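PDB 3HX6: type IV pilus biogenesis factor PilY1 from Pseudomonas aeruginosa, which primes type IV pilus assembly, probably stabilises pili by opposing retraction, with calcium binding apparently needed for twitching motility, and takes part in adhesion to host cells. Local coordinates for residues 457-461 with 491-496; 334-338 with 484-488; 131-136 with 352-358; 461-465 with 527-531. The protein carries 3 engineered substitutions. One frame throughout, in Å; residues are numbered along the deposited sequence.

Contact 1: 457-461 with 491-496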
# COMPACT_ATOMS: atom_id res chain seq x y z
N GLY A 457 -7.81 -6.05 12.41
CA GLY A 457 -6.98 -6.87 13.27
C GLY A 457 -7.54 -6.91 14.68
O GLY A 457 -8.70 -7.24 14.89
N GLN A 458 -6.71 -6.55 15.65
CA GLN A 458 -7.14 -6.56 17.05
C GLN A 458 -7.39 -5.15 17.59
O GLN A 458 -7.13 -4.87 18.76
CB GLN A 458 -6.08 -7.26 17.91
CG GLN A 458 -5.74 -8.68 17.47
CD GLN A 458 -4.57 -9.27 18.24
OE1 GLN A 458 -4.63 -9.44 19.46
NE2 GLN A 458 -3.50 -9.60 17.52
N VAL A 459 -7.90 -4.26 16.75
CA VAL A 459 -8.17 -2.90 17.20
C VAL A 459 -9.40 -2.30 16.53
O VAL A 459 -9.76 -2.66 15.41
CB VAL A 459 -6.99 -1.93 16.90
CG1 VAL A 459 -5.68 -2.55 17.32
CG2 VAL A 459 -6.97 -1.56 15.44
N VAL A 460 -10.05 -1.38 17.23
CA VAL A 460 -11.18 -0.67 16.66
C VAL A 460 -10.76 0.79 16.69
O VAL A 460 -10.34 1.30 17.73
CB VAL A 460 -12.49 -0.89 17.46
CG1 VAL A 460 -12.32 -0.40 18.90
CG2 VAL A 460 -13.63 -0.17 16.76
N LEU A 461 -10.82 1.43 15.54
CA LEU A 461 -10.41 2.82 15.41
C LEU A 461 -11.65 3.69 15.28
O LEU A 461 -12.54 3.39 14.49
CB LEU A 461 -9.53 2.96 14.17
CG LEU A 461 -8.28 2.08 14.20
CD1 LEU A 461 -7.75 1.88 12.80
CD2 LEU A 461 -7.23 2.72 15.11
N THR A 491 -5.31 -1.34 24.50
CA THR A 491 -4.71 -2.51 23.86
C THR A 491 -3.45 -2.87 24.65
O THR A 491 -2.92 -2.04 25.39
CB THR A 491 -4.30 -2.19 22.42
OG1 THR A 491 -3.61 -0.93 22.40
CG2 THR A 491 -5.53 -2.11 21.50
N SER A 492 -2.97 -4.11 24.50
CA SER A 492 -1.77 -4.53 25.20
C SER A 492 -0.55 -4.24 24.33
O SER A 492 0.58 -4.54 24.70
CB SER A 492 -1.84 -6.03 25.53
OG SER A 492 -1.94 -6.81 24.36
N PHE A 493 -0.79 -3.64 23.18
CA PHE A 493 0.28 -3.29 22.26
C PHE A 493 0.03 -1.84 21.84
O PHE A 493 -1.10 -1.36 21.93
CB PHE A 493 0.24 -4.22 21.05
CG PHE A 493 -1.10 -4.28 20.37
CD1 PHE A 493 -1.45 -3.35 19.40
CD2 PHE A 493 -2.03 -5.26 20.73
CE1 PHE A 493 -2.70 -3.39 18.79
CE2 PHE A 493 -3.28 -5.31 20.13
CZ PHE A 493 -3.62 -4.38 19.16
N THR A 494 1.07 -1.14 21.41
CA THR A 494 0.88 0.24 21.01
C THR A 494 0.22 0.25 19.63
O THR A 494 0.61 -0.50 18.73
CB THR A 494 2.22 1.04 21.04
OG1 THR A 494 2.52 1.57 19.74
CG2 THR A 494 3.35 0.17 21.52
N VAL A 495 -0.81 1.08 19.49
CA VAL A 495 -1.57 1.15 18.26
C VAL A 495 -1.11 2.23 17.29
O VAL A 495 -0.94 1.97 16.10
CB VAL A 495 -3.09 1.36 18.56
CG1 VAL A 495 -3.27 2.49 19.56
CG2 VAL A 495 -3.87 1.67 17.28
N PHE A 496 -0.90 3.44 17.80
CA PHE A 496 -0.51 4.56 16.96
C PHE A 496 0.96 4.92 16.97
O PHE A 496 1.63 4.85 18.00
CB PHE A 496 -1.28 5.82 17.38
CG PHE A 496 -2.77 5.67 17.35
CD1 PHE A 496 -3.46 5.60 16.15
CD2 PHE A 496 -3.50 5.61 18.54
CE1 PHE A 496 -4.84 5.48 16.12
CE2 PHE A 496 -4.88 5.49 18.53
CZ PHE A 496 -5.56 5.42 17.31
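Two first torsions bring Val459 and Phe493 together: CG1 of the valine lies anti to its carbonyl carbon (chi1 -46°), while the phenylalanine CG sits between its backbone N and carbonyl carbon (chi1 53°), sending the ring out toward the strand. The meeting is at the ring edge, close to its plane, with Val459 CG1 3.3 Å from Phe493 CZ. Gln458 O reaches the same edge, 3.6 Å from Phe493 CZ. One face of the ring is covered by Thr491 CB, and Thr491 OG1 donates to Phe493 O at 2.6 Å, bracing the loop from within, nearly in line with the carbonyl (C=O...donor angle 165°). Further along, Leu461 CD2 packs against Val495 CG2 at 4.1 Å and approaches Phe496 CE1 obliquely at 3.8 Å. Val495 CG2 itself lies over the centre of the Phe496 ring. Strand 459-466 belongs to the large mixed sheet of this C-terminal domain, and 491-496 to the loop after strand 477-483; backbone bonds tie Gln458 to Pro553 and Val495 to Asn552. Apart from the Gln458 carbonyl at the ring edge, carbon meets carbon across the join, which therefore depends on apolar packing, closest at Val459 CG1.

Contact 2: 334-338 with 484-488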
# COMPACT_ATOMS: atom_id res chain seq x y z
N LEU A 334 -18.18 -4.55 13.46
CA LEU A 334 -18.25 -5.92 13.96
C LEU A 334 -16.89 -6.58 14.06
O LEU A 334 -16.07 -6.46 13.15
CB LEU A 334 -19.15 -6.75 13.05
CG LEU A 334 -20.56 -6.20 12.80
CD1 LEU A 334 -21.25 -7.02 11.73
CD2 LEU A 334 -21.36 -6.21 14.08
N VAL A 335 -16.65 -7.28 15.16
CA VAL A 335 -15.39 -8.00 15.35
C VAL A 335 -15.75 -9.40 15.85
O VAL A 335 -16.56 -9.55 16.76
CB VAL A 335 -14.48 -7.30 16.40
CG1 VAL A 335 -13.18 -8.05 16.54
CG2 VAL A 335 -14.21 -5.85 15.99
N ARG A 336 -15.16 -10.42 15.24
CA ARG A 336 -15.44 -11.79 15.66
C ARG A 336 -15.06 -11.95 17.14
O ARG A 336 -13.99 -11.52 17.56
CB ARG A 336 -14.64 -12.80 14.83
CG ARG A 336 -15.12 -14.24 15.03
CD ARG A 336 -14.17 -15.25 14.39
NE ARG A 336 -14.16 -15.20 12.93
CZ ARG A 336 -15.13 -15.67 12.15
NH1 ARG A 336 -16.20 -16.24 12.67
NH2 ARG A 336 -15.01 -15.58 10.83
N HIS A 337 -15.95 -12.56 17.92
CA HIS A 337 -15.67 -12.76 19.33
C HIS A 337 -14.42 -13.64 19.50
O HIS A 337 -14.15 -14.51 18.66
CB HIS A 337 -16.88 -13.41 19.99
CG HIS A 337 -16.81 -13.43 21.49
ND1 HIS A 337 -16.10 -14.38 22.19
CD2 HIS A 337 -17.35 -12.61 22.41
CE1 HIS A 337 -16.21 -14.14 23.48
NE2 HIS A 337 -16.96 -13.07 23.65
N PRO A 338 -13.63 -13.41 20.56
CA PRO A 338 -12.42 -14.19 20.81
C PRO A 338 -12.62 -15.71 20.82
O PRO A 338 -11.72 -16.46 20.45
CB PRO A 338 -11.95 -13.67 22.17
CG PRO A 338 -12.37 -12.24 22.13
CD PRO A 338 -13.76 -12.31 21.53
N ASP A 484 -9.10 -1.78 22.19
CA ASP A 484 -9.17 -3.22 22.07
C ASP A 484 -10.65 -3.55 21.87
O ASP A 484 -11.46 -3.31 22.76
CB ASP A 484 -8.64 -3.89 23.34
CG ASP A 484 -8.89 -5.39 23.37
OD1 ASP A 484 -9.17 -5.99 22.31
OD2 ASP A 484 -8.78 -5.96 24.47
N PRO A 485 -11.02 -4.07 20.69
CA PRO A 485 -12.42 -4.40 20.43
C PRO A 485 -13.00 -5.46 21.37
O PRO A 485 -14.21 -5.50 21.58
CB PRO A 485 -12.40 -4.86 18.98
CG PRO A 485 -11.04 -5.48 18.84
CD PRO A 485 -10.16 -4.47 19.57
N TYR A 486 -12.13 -6.30 21.91
CA TYR A 486 -12.55 -7.38 22.81
C TYR A 486 -12.85 -6.93 24.23
O TYR A 486 -13.43 -7.68 25.00
CB TYR A 486 -11.46 -8.45 22.87
CG TYR A 486 -10.97 -8.92 21.52
CD1 TYR A 486 -9.61 -9.05 21.25
CD2 TYR A 486 -11.87 -9.27 20.51
CE1 TYR A 486 -9.15 -9.50 20.02
CE2 TYR A 486 -11.43 -9.72 19.27
CZ TYR A 486 -10.07 -9.84 19.03
OH TYR A 486 -9.64 -10.31 17.81
N THR A 487 -12.45 -5.71 24.57
CA THR A 487 -12.66 -5.23 25.92
C THR A 487 -13.11 -3.78 26.03
O THR A 487 -13.60 -3.35 27.07
CB THR A 487 -11.37 -5.41 26.75
OG1 THR A 487 -11.65 -5.25 28.14
CG2 THR A 487 -10.34 -4.38 26.33
N GLY A 488 -12.93 -3.02 24.95
CA GLY A 488 -13.28 -1.61 24.97
C GLY A 488 -12.21 -0.78 25.67
O GLY A 488 -12.33 0.44 25.77
O HOH W 1 -11.54 -11.59 16.53
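A single water joins Tyr486 to the backbone of Arg336: it lies 2.6 Å from Tyr486 OH and donates to Arg336 O at 2.7 Å. The same carbonyl also faces the ring directly, Arg336 O lying 3.6 Å from Tyr486 CE2 at the ring edge and near its plane. The phenol ring is held between two prolines on opposite faces. Pro338 of 334-338 lays its CG over the CD2 side of one face, 3.4 Å from Tyr486 CD2; Pro485, the residue just before the tyrosine, places its CG over the centre of the other, so both faces are covered by proline rings. Within 484-488 the chain makes an Asx turn, in which Tyr486 N donates to Asp484 OD1 at 3.0 Å from above the carboxylate plane. Asp484 O in turn accepts from both Gly488 N and Thr487 N, so the aspartate closes the turn with side chain and backbone alike. The turn follows strand 477-483 and packs on 334-338, which belongs to the PilY1 beta-propeller domain and whose strand, 333-336, is an outermost one of the large mixed sheet. Val335 has CG1 anti to the backbone N (chi1 -178°): CG2 meets Pro485 CB at 3.6 Å, while CG1 meets Tyr486 CE2 at 3.6 Å and also grazes the proline ring. Just past the strand, the CB of His337 points away from 484-488 and its ring stacks on Trp372. Pro485 O accepts a hydrogen bond from Trp434 NE1.

Contact 3: 131-136 with 352-358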
# COMPACT_ATOMS: atom_id res chain seq x y z
N ALA A 131 -17.57 22.79 12.10
CA ALA A 131 -17.60 21.37 12.41
C ALA A 131 -19.00 20.82 12.16
O ALA A 131 -19.17 19.79 11.51
CB ALA A 131 -17.21 21.15 13.87
N HIS A 132 -20.00 21.53 12.67
CA HIS A 132 -21.39 21.11 12.51
C HIS A 132 -21.83 21.16 11.05
O HIS A 132 -22.47 20.23 10.55
CB HIS A 132 -22.31 21.99 13.35
CG HIS A 132 -23.75 21.60 13.26
ND1 HIS A 132 -24.71 22.42 12.71
CD2 HIS A 132 -24.40 20.47 13.64
CE1 HIS A 132 -25.88 21.81 12.75
NE2 HIS A 132 -25.72 20.63 13.31
N GLN A 133 -21.49 22.25 10.36
CA GLN A 133 -21.87 22.39 8.96
C GLN A 133 -21.18 21.30 8.15
O GLN A 133 -21.74 20.76 7.20
CB GLN A 133 -21.47 23.77 8.43
CG GLN A 133 -22.04 24.07 7.05
CD GLN A 133 -23.56 23.99 7.02
OE1 GLN A 133 -24.24 24.66 7.80
NE2 GLN A 133 -24.09 23.17 6.12
N PHE A 134 -19.95 20.98 8.54
CA PHE A 134 -19.20 19.95 7.84
C PHE A 134 -19.97 18.64 7.92
O PHE A 134 -20.09 17.92 6.92
CB PHE A 134 -17.81 19.80 8.46
CG PHE A 134 -16.95 18.80 7.76
CD1 PHE A 134 -17.03 17.45 8.07
CD2 PHE A 134 -16.06 19.20 6.77
CE1 PHE A 134 -16.24 16.51 7.41
CE2 PHE A 134 -15.27 18.27 6.10
CZ PHE A 134 -15.36 16.92 6.42
N TYR A 135 -20.51 18.33 9.09
CA TYR A 135 -21.29 17.10 9.26
C TYR A 135 -22.57 17.17 8.44
O TYR A 135 -22.90 16.23 7.71
CB TYR A 135 -21.63 16.85 10.73
CG TYR A 135 -22.69 15.78 10.92
CD1 TYR A 135 -24.00 16.12 11.25
CD2 TYR A 135 -22.39 14.43 10.70
CE1 TYR A 135 -24.99 15.14 11.37
CE2 TYR A 135 -23.38 13.44 10.81
CZ TYR A 135 -24.68 13.81 11.14
OH TYR A 135 -25.66 12.85 11.23
N VAL A 136 -23.30 18.28 8.57
CA VAL A 136 -24.55 18.45 7.85
C VAL A 136 -24.40 18.32 6.34
O VAL A 136 -25.22 17.67 5.70
CB VAL A 136 -25.20 19.81 8.17
CG1 VAL A 136 -26.47 19.99 7.33
CG2 VAL A 136 -25.55 19.89 9.65
N TYR A 352 -25.95 14.75 15.88
CA TYR A 352 -25.44 16.06 15.50
C TYR A 352 -26.19 16.69 14.33
O TYR A 352 -25.73 17.70 13.80
CB TYR A 352 -23.98 15.85 15.09
CG TYR A 352 -23.05 17.04 15.19
CD1 TYR A 352 -21.99 17.17 14.29
CD2 TYR A 352 -23.16 17.98 16.21
CE1 TYR A 352 -21.06 18.19 14.41
CE2 TYR A 352 -22.23 19.01 16.34
CZ TYR A 352 -21.18 19.11 15.43
OH TYR A 352 -20.24 20.11 15.53
N PHE A 353 -27.32 16.12 13.93
CA PHE A 353 -28.03 16.66 12.77
C PHE A 353 -28.85 17.92 12.95
O PHE A 353 -29.05 18.67 12.00
CB PHE A 353 -28.89 15.57 12.11
CG PHE A 353 -30.08 15.14 12.93
CD1 PHE A 353 -31.34 15.64 12.66
CD2 PHE A 353 -29.93 14.21 13.95
CE1 PHE A 353 -32.45 15.23 13.39
CE2 PHE A 353 -31.03 13.79 14.69
CZ PHE A 353 -32.29 14.30 14.41
N GLU A 354 -29.33 18.18 14.16
CA GLU A 354 -30.13 19.38 14.39
C GLU A 354 -29.26 20.56 14.82
O GLU A 354 -28.18 20.36 15.37
CB GLU A 354 -31.20 19.11 15.44
CG GLU A 354 -32.36 18.29 14.91
CD GLU A 354 -33.33 17.88 15.99
OE1 GLU A 354 -34.44 17.42 15.64
OE2 GLU A 354 -32.97 17.99 17.18
N ASN A 355 -29.74 21.77 14.56
CA ASN A 355 -28.98 22.96 14.94
C ASN A 355 -28.64 22.93 16.41
O ASN A 355 -27.52 23.20 16.81
CB ASN A 355 -29.76 24.24 14.62
CG ASN A 355 -29.63 24.65 13.17
OD1 ASN A 355 -28.87 24.04 12.41
ND2 ASN A 355 -30.35 25.70 12.78
N ALA A 356 -29.63 22.58 17.22
CA ALA A 356 -29.44 22.51 18.66
C ALA A 356 -28.26 21.61 19.04
O ALA A 356 -27.58 21.86 20.03
CB ALA A 356 -30.73 22.01 19.32
N ASP A 357 -28.03 20.56 18.24
CA ASP A 357 -26.93 19.63 18.52
C ASP A 357 -25.56 20.28 18.36
O ASP A 357 -24.56 19.73 18.82
CB ASP A 357 -27.02 18.40 17.60
CG ASP A 357 -28.34 17.68 17.71
OD1 ASP A 357 -28.84 17.54 18.85
OD2 ASP A 357 -28.88 17.23 16.68
N ALA A 358 -25.52 21.44 17.71
CA ALA A 358 -24.27 22.15 17.50
C ALA A 358 -23.64 22.48 18.85
O ALA A 358 -22.42 22.59 18.96
CB ALA A 358 -24.52 23.43 16.72
O HOH W 2 -26.60 12.90 13.96
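Ala131 opens the contact by resting its CB on the phenol oxygen of Tyr352, Ala131 CB lying 3.6 Å from Tyr352 OH. One residue on, His132 turns its ring off the helix with CG opposite the backbone N (chi1 -179°), into the curve made by 352-358. Its edge points at the face of Tyr352, CD2 over the ring centre, in an edge-to-face pair with centroids 4.8 Å apart and planes at 79°. His132 NE2 lies 3.0 Å from Tyr352 O and 3.2 Å from Glu354 O. Ala358 CB covers one imidazole face in a CH-pi contact, 4.1 Å from the centroid of the His132 ring. Tyr135 follows on the same side of the helix. Its ring receives Tyr352 CB over one face, 4.2 Å from the Tyr135 centroid, while Tyr135 CB lies 3.6 Å from Tyr352 CD1. The two tyrosine rings are oblique to each other, completing an aromatic cluster with His132. A water links Tyr135 OH to the backbone, accepting from Tyr352 N at 2.7 Å. Val136 then lays its CG2 over the imidazole face opposite Ala358. Helix 130-137 is thereby packed against the loop between strands 343-348 and 367-373, both within the beta-propeller domain; Phe353 meets Phe195 and Tyr216, Val136 O accepts from Arg160 NH1 near the helix end, Ala131 also touches Ala476 and Leu527, and Tyr352 touches Met448.

Contact 4: 461-465 with 527-531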
# COMPACT_ATOMS: atom_id res chain seq x y z
N LEU A 461 -10.82 1.43 15.54
CA LEU A 461 -10.41 2.82 15.41
C LEU A 461 -11.65 3.69 15.28
O LEU A 461 -12.54 3.39 14.49
CB LEU A 461 -9.53 2.96 14.17
CG LEU A 461 -8.28 2.08 14.20
CD1 LEU A 461 -7.75 1.88 12.80
CD2 LEU A 461 -7.23 2.72 15.11
N LEU A 462 -11.71 4.76 16.05
CA LEU A 462 -12.86 5.64 16.00
C LEU A 462 -12.46 7.09 16.26
O LEU A 462 -11.41 7.37 16.81
CB LEU A 462 -13.90 5.22 17.04
CG LEU A 462 -13.41 5.23 18.50
CD1 LEU A 462 -14.55 5.65 19.41
CD2 LEU A 462 -12.89 3.86 18.89
N GLN A 463 -13.33 8.00 15.83
CA GLN A 463 -13.08 9.41 16.03
C GLN A 463 -14.32 10.00 16.65
O GLN A 463 -15.44 9.81 16.16
CB GLN A 463 -12.80 10.11 14.71
CG GLN A 463 -12.51 11.59 14.87
CD GLN A 463 -12.54 12.33 13.54
OE1 GLN A 463 -13.59 12.47 12.92
NE2 GLN A 463 -11.38 12.79 13.10
N THR A 464 -14.13 10.73 17.74
CA THR A 464 -15.24 11.36 18.42
C THR A 464 -15.19 12.87 18.19
O THR A 464 -14.17 13.43 17.79
CB THR A 464 -15.15 11.12 19.91
OG1 THR A 464 -16.34 11.58 20.53
CG2 THR A 464 -13.97 11.88 20.47
N ILE A 465 -16.31 13.53 18.45
CA ILE A 465 -16.37 14.97 18.30
C ILE A 465 -16.92 15.59 19.58
O ILE A 465 -17.85 15.07 20.20
CB ILE A 465 -17.24 15.38 17.08
CG1 ILE A 465 -17.13 16.90 16.86
CG2 ILE A 465 -18.69 14.97 17.31
CD1 ILE A 465 -17.82 17.39 15.62
N LEU A 527 -11.95 18.63 12.08
CA LEU A 527 -12.73 17.51 11.55
C LEU A 527 -12.32 17.06 10.16
O LEU A 527 -12.00 17.87 9.29
CB LEU A 527 -14.22 17.86 11.56
CG LEU A 527 -14.91 17.96 12.92
CD1 LEU A 527 -14.30 19.07 13.77
CD2 LEU A 527 -16.37 18.23 12.69
N GLY A 528 -12.36 15.75 9.95
CA GLY A 528 -12.01 15.18 8.66
C GLY A 528 -12.39 13.71 8.58
O GLY A 528 -12.09 13.04 7.59
N GLY A 529 -13.07 13.22 9.62
CA GLY A 529 -13.49 11.83 9.65
C GLY A 529 -12.28 10.91 9.67
O GLY A 529 -11.14 11.38 9.67
N LEU A 530 -12.52 9.60 9.70
CA LEU A 530 -11.42 8.65 9.71
C LEU A 530 -11.42 7.77 8.47
O LEU A 530 -12.46 7.26 8.06
CB LEU A 530 -11.45 7.76 10.96
CG LEU A 530 -10.99 8.34 12.30
CD1 LEU A 530 -10.87 7.20 13.30
CD2 LEU A 530 -9.64 9.03 12.15
N THR A 531 -10.25 7.60 7.89
CA THR A 531 -10.08 6.76 6.72
C THR A 531 -8.91 5.84 6.99
O THR A 531 -7.93 6.23 7.63
CB THR A 531 -9.79 7.59 5.46
OG1 THR A 531 -10.91 8.42 5.16
CG2 THR A 531 -9.53 6.67 4.27
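Apolar contacts dominate between Leu530 and the strand. The leucine lays its CG against the root of the glutamine side chain, Leu530 CG to Gln463 CB at 3.5 Å. With CG anti to the carbonyl carbon (chi1 -76°) and the chain extended beyond it, CD1 reaches the backbone, Leu530 CD1 being 3.4 Å from Leu462 C. At the other end Ile465, extended along both torsions, brings its CD1 against CD2 of Leu527, crossing it at about a right angle; this pair looks tighter than usual, but Leu527 is poorly ordered and the closeness is doubtful. The two segments run nearly antiparallel, 163° between their directions, yet they are joined by side chains rather than as paired strands. Strand 459-466 lies between strands 477-483 and 454-456 in the large mixed sheet, with backbone bonds from Leu462 to Tyr481 and from Leu461 to Ile454, while 527-531 leads from strand 521-524 into strand 531-535, where Thr531 pairs with Cys543 of the disulfide Cys543-Cys548. The Gln463 amide ends beside Gly529: Gln463 OE1 is 3.3 Å from Gly529 CA and 3.4 Å from Gly529 N. Gly529 takes a positive phi of 64° there, a conformation that favours glycine.

How the contacts relate
Contacts 1 and 4 share Leu461 on strand 459-466 and follow one another along it, their centres 16 Å apart. Contact 2 adjoins contact 1, centres 11 Å apart: Pro485 CD packs 3.2 Å from Gln458 O, just before the strand, and 3.5 Å from Val459 CA. At the other end of the strand, contact 4 touches contact 3, where Ala131 CB is 3.3 Å from the poorly ordered Leu527 CD2 and Tyr352 CE1 is 3.6 Å from Ile465 CD1. Contacts 2 and 3 lie on opposite sides of the chain's centre, about 30 Å apart between centres. The calcium ion, held by Asp258, Asn260, Asp262, Val264 and Asp266, lies about 11 Å from the Arg336 side chain; the other contacts lie away from the annotated sites.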